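Local structure of phosphoribosylglycinamide synthetase (Anaerococcus prevotii, 4DIM) at residues 200-210 / 242-250. The protein probably binds ATP and a metal ion and acts as a ligase of the ATP-grasp family. Numbering follows the deposited sequence.
Sequences AFVYKNDVLFV and TKTEVKKAI
Val210, Ile250 and Val207 carry this contact, in which helix 242-250 packs on one face of a beta hairpin in the ATP-grasp domain. The hairpin turns through a type I' turn from Tyr203 to Asp206. The axes of strand 206-210 and the helix approach to 8.6 Å at 139°. No hydrogen bond crosses between the segments; methyl groups and the aliphatic parts of two lysines make the join. Val210 buries the largest area. Both its methyls meet Val246 tip to tip, with CG1 3.8 Å from Val246 CG2. Its CB lies against Lys243 CG. One turn on from Val246, Ile250 reaches the hairpin. With CG1 anti to the carbonyl carbon (chi1 -78°) and the chain extended beyond it, CD1 ends 3.7 Å from Val207 CG2. Its other branch, CG2, slides past Val202 CG2. An alanine in place of Val207 would probably open a gap beside Ile250 CD1 and leave Lys247 CG resting on CB alone. On the other strand of the hairpin, Ala200 CB lies 4.0 Å from Val246 CG1. Met264 of strand 258-267 also touches Val246. At the outer edge, Lys243 runs extended beyond CG, and its CE passes 3.6 Å from Val210 O.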
loop_
_atom_site.group_PDB
_atom_site.type_symbol
_atom_site.label_atom_id
_atom_site.label_comp_id
_atom_site.label_asym_id
_atom_site.label_seq_id
_atom_site.Cartn_x
_atom_site.Cartn_y
_atom_site.Cartn_z
ATOM N N ALA A 200 -7.443 3.022 -5.476
ATOM C CA ALA A 200 -8.050 3.978 -6.371
ATOM C C ALA A 200 -7.049 4.335 -7.439
ATOM O O ALA A 200 -5.914 3.866 -7.419
ATOM C CB ALA A 200 -8.558 5.207 -5.630
ATOM N N PHE A 201 -7.511 5.040 -8.438
ATOM C CA PHE A 201 -6.661 5.420 -9.547
ATOM C C PHE A 201 -7.155 6.764 -10.026
ATOM O O PHE A 201 -8.352 6.899 -10.262
ATOM C CB PHE A 201 -6.743 4.344 -10.639
ATOM C CG PHE A 201 -5.744 4.481 -11.752
ATOM C CD1 PHE A 201 -4.574 3.735 -11.752
ATOM C CD2 PHE A 201 -6.014 5.280 -12.847
ATOM C CE1 PHE A 201 -3.683 3.811 -12.815
ATOM C CE2 PHE A 201 -5.105 5.380 -13.891
ATOM C CZ PHE A 201 -3.960 4.625 -13.877
ATOM N N VAL A 202 -6.263 7.762 -10.094
ATOM C CA VAL A 202 -6.604 9.106 -10.554
ATOM C C VAL A 202 -5.815 9.441 -11.879
ATOM O O VAL A 202 -4.622 9.248 -11.960
ATOM C CB VAL A 202 -6.447 10.170 -9.424
ATOM C CG1 VAL A 202 -5.061 10.178 -8.807
ATOM C CG2 VAL A 202 -6.847 11.565 -9.905
ATOM N N TYR A 203 -6.521 9.915 -12.912
ATOM C CA TYR A 203 -5.923 10.284 -14.220
ATOM C C TYR A 203 -6.571 11.544 -14.763
ATOM O O TYR A 203 -7.779 11.557 -14.993
ATOM C CB TYR A 203 -6.123 9.136 -15.213
ATOM C CG TYR A 203 -5.730 9.465 -16.634
ATOM C CD1 TYR A 203 -4.410 9.726 -16.965
ATOM C CD2 TYR A 203 -6.658 9.390 -17.670
ATOM C CE1 TYR A 203 -4.029 9.959 -18.285
ATOM C CE2 TYR A 203 -6.283 9.597 -18.993
ATOM C CZ TYR A 203 -4.973 9.908 -19.293
ATOM O OH TYR A 203 -4.567 10.083 -20.590
ATOM N N LYS A 204 -5.784 12.594 -14.971
ATOM C CA LYS A 204 -6.272 13.894 -15.455
ATOM C C LYS A 204 -7.399 14.400 -14.536
ATOM O O LYS A 204 -8.426 14.901 -14.993
ATOM C CB LYS A 204 -6.720 13.824 -16.922
ATOM C CG LYS A 204 -5.596 13.482 -17.882
ATOM C CD LYS A 204 -6.161 13.267 -19.285
ATOM C CE LYS A 204 -5.108 13.289 -20.369
ATOM N NZ LYS A 204 -4.868 14.664 -20.867
ATOM N N ASN A 205 -7.203 14.187 -13.233
ATOM C CA ASN A 205 -8.046 14.617 -12.120
ATOM C C ASN A 205 -9.420 13.888 -12.038
ATOM O O ASN A 205 -10.238 14.257 -11.196
ATOM C CB ASN A 205 -8.193 16.152 -12.125
ATOM C CG ASN A 205 -6.875 16.837 -11.755
ATOM O OD1 ASN A 205 -6.175 16.437 -10.808
ATOM N ND2 ASN A 205 -6.475 17.865 -12.490
ATOM N N ASP A 206 -9.603 12.776 -12.781
ATOM C CA ASP A 206 -10.801 11.964 -12.715
ATOM C C ASP A 206 -10.430 10.647 -11.994
ATOM O O ASP A 206 -9.526 9.906 -12.398
ATOM C CB ASP A 206 -11.405 11.732 -14.127
ATOM C CG ASP A 206 -12.005 12.999 -14.792
ATOM O OD1 ASP A 206 -12.825 13.707 -14.125
ATOM O OD2 ASP A 206 -11.693 13.260 -15.991
ATOM N N VAL A 207 -11.129 10.379 -10.900
ATOM C CA VAL A 207 -10.942 9.170 -10.118
ATOM C C VAL A 207 -11.765 8.088 -10.815
ATOM O O VAL A 207 -13.009 8.126 -10.826
ATOM C CB VAL A 207 -11.332 9.387 -8.644
ATOM C CG1 VAL A 207 -11.245 8.081 -7.848
ATOM C CG2 VAL A 207 -10.452 10.461 -8.027
ATOM N N LEU A 208 -11.060 7.157 -11.450
ATOM C CA LEU A 208 -11.669 6.064 -12.206
ATOM C C LEU A 208 -12.469 5.144 -11.314
ATOM O O LEU A 208 -13.548 4.674 -11.694
ATOM C CB LEU A 208 -10.568 5.260 -12.894
ATOM C CG LEU A 208 -9.666 6.078 -13.843
ATOM C CD1 LEU A 208 -8.807 5.174 -14.671
ATOM C CD2 LEU A 208 -10.476 7.023 -14.732
ATOM N N PHE A 209 -11.929 4.845 -10.152
ATOM C CA PHE A 209 -12.621 3.983 -9.216
ATOM C C PHE A 209 -12.093 4.132 -7.792
ATOM O O PHE A 209 -11.067 4.745 -7.547
ATOM C CB PHE A 209 -12.487 2.503 -9.662
ATOM C CG PHE A 209 -11.076 1.977 -9.604
ATOM C CD1 PHE A 209 -10.551 1.486 -8.427
ATOM C CD2 PHE A 209 -10.284 1.953 -10.736
ATOM C CE1 PHE A 209 -9.254 1.018 -8.376
ATOM C CE2 PHE A 209 -8.977 1.515 -10.670
ATOM C CZ PHE A 209 -8.477 1.039 -9.493
ATOM N N VAL A 210 -12.831 3.564 -6.866
ATOM C CA VAL A 210 -12.451 3.368 -5.482
ATOM C C VAL A 210 -12.901 1.940 -5.182
ATOM O O VAL A 210 -14.085 1.611 -5.321
ATOM C CB VAL A 210 -12.957 4.408 -4.465
ATOM C CG1 VAL A 210 -12.318 4.170 -3.108
ATOM C CG2 VAL A 210 -12.641 5.820 -4.936
ATOM N N THR A 242 -16.900 5.307 1.385
ATOM C CA THR A 242 -15.463 5.149 1.122
ATOM C C THR A 242 -15.104 5.871 -0.198
ATOM O O THR A 242 -14.108 6.611 -0.262
ATOM C CB THR A 242 -15.101 3.629 1.110
ATOM O OG1 THR A 242 -15.304 3.113 2.418
ATOM C CG2 THR A 242 -13.680 3.345 0.730
ATOM N N LYS A 243 -15.921 5.669 -1.228
ATOM C CA LYS A 243 -15.782 6.341 -2.518
ATOM C C LYS A 243 -15.819 7.858 -2.326
ATOM O O LYS A 243 -15.030 8.585 -2.926
ATOM C CB LYS A 243 -16.916 5.908 -3.500
ATOM C CG LYS A 243 -16.712 4.514 -4.127
ATOM C CD LYS A 243 -17.880 3.945 -4.892
ATOM C CE LYS A 243 -17.571 2.530 -5.352
ATOM N NZ LYS A 243 -18.689 1.929 -6.151
ATOM N N THR A 244 -16.696 8.319 -1.434
ATOM C CA THR A 244 -16.825 9.723 -1.151
ATOM C C THR A 244 -15.578 10.278 -0.479
ATOM O O THR A 244 -15.088 11.320 -0.925
ATOM C CB THR A 244 -18.060 9.985 -0.295
ATOM O OG1 THR A 244 -19.224 9.753 -1.106
ATOM C CG2 THR A 244 -18.089 11.416 0.262
ATOM N N GLU A 245 -15.101 9.650 0.620
ATOM C CA GLU A 245 -13.948 10.192 1.349
ATOM C C GLU A 245 -12.676 10.077 0.537
ATOM O O GLU A 245 -11.861 10.992 0.589
ATOM C CB GLU A 245 -13.743 9.515 2.712
ATOM C CG GLU A 245 -14.818 9.744 3.753
ATOM C CD GLU A 245 -15.356 11.156 3.894
ATOM O OE1 GLU A 245 -14.619 12.004 4.440
ATOM O OE2 GLU A 245 -16.521 11.410 3.503
ATOM N N VAL A 246 -12.477 8.964 -0.194
ATOM C CA VAL A 246 -11.262 8.828 -0.984
ATOM C C VAL A 246 -11.221 9.914 -2.075
ATOM O O VAL A 246 -10.202 10.565 -2.229
ATOM C CB VAL A 246 -11.136 7.404 -1.568
ATOM C CG1 VAL A 246 -10.063 7.333 -2.654
ATOM C CG2 VAL A 246 -10.866 6.387 -0.453
ATOM N N LYS A 247 -12.327 10.132 -2.810
ATOM C CA LYS A 247 -12.376 11.196 -3.842
ATOM C C LYS A 247 -12.090 12.587 -3.237
ATOM O O LYS A 247 -11.370 13.387 -3.850
ATOM C CB LYS A 247 -13.724 11.209 -4.562
ATOM C CG LYS A 247 -13.867 10.098 -5.606
ATOM C CD LYS A 247 -15.236 10.191 -6.361
ATOM C CE LYS A 247 -15.496 9.050 -7.332
ATOM N NZ LYS A 247 -15.995 7.808 -6.648
ATOM N N LYS A 248 -12.633 12.854 -2.031
ATOM C CA LYS A 248 -12.383 14.101 -1.331
ATOM C C LYS A 248 -10.915 14.255 -0.954
ATOM O O LYS A 248 -10.355 15.347 -1.085
ATOM C CB LYS A 248 -13.228 14.186 -0.057
ATOM C CG LYS A 248 -14.646 14.568 -0.273
ATOM C CD LYS A 248 -15.520 14.246 0.911
ATOM C CE LYS A 248 -15.228 15.102 2.089
ATOM N NZ LYS A 248 -16.164 14.831 3.196
ATOM N N ALA A 249 -10.306 13.179 -0.435
ATOM C CA ALA A 249 -8.899 13.144 0.014
ATOM C C ALA A 249 -7.944 13.322 -1.124
ATOM O O ALA A 249 -6.937 14.010 -1.003
ATOM C CB ALA A 249 -8.620 11.831 0.665
ATOM N N ILE A 250 -8.230 12.659 -2.224
ATOM C CA ILE A 250 -7.412 12.768 -3.421
ATOM C C ILE A 250 -7.298 14.210 -3.807
ATOM O O ILE A 250 -6.195 14.684 -4.073
ATOM C CB ILE A 250 -8.006 11.898 -4.561
ATOM C CG1 ILE A 250 -7.630 10.401 -4.308
ATOM C CG2 ILE A 250 -7.513 12.363 -5.923
ATOM C CD1 ILE A 250 -8.482 9.438 -5.009
#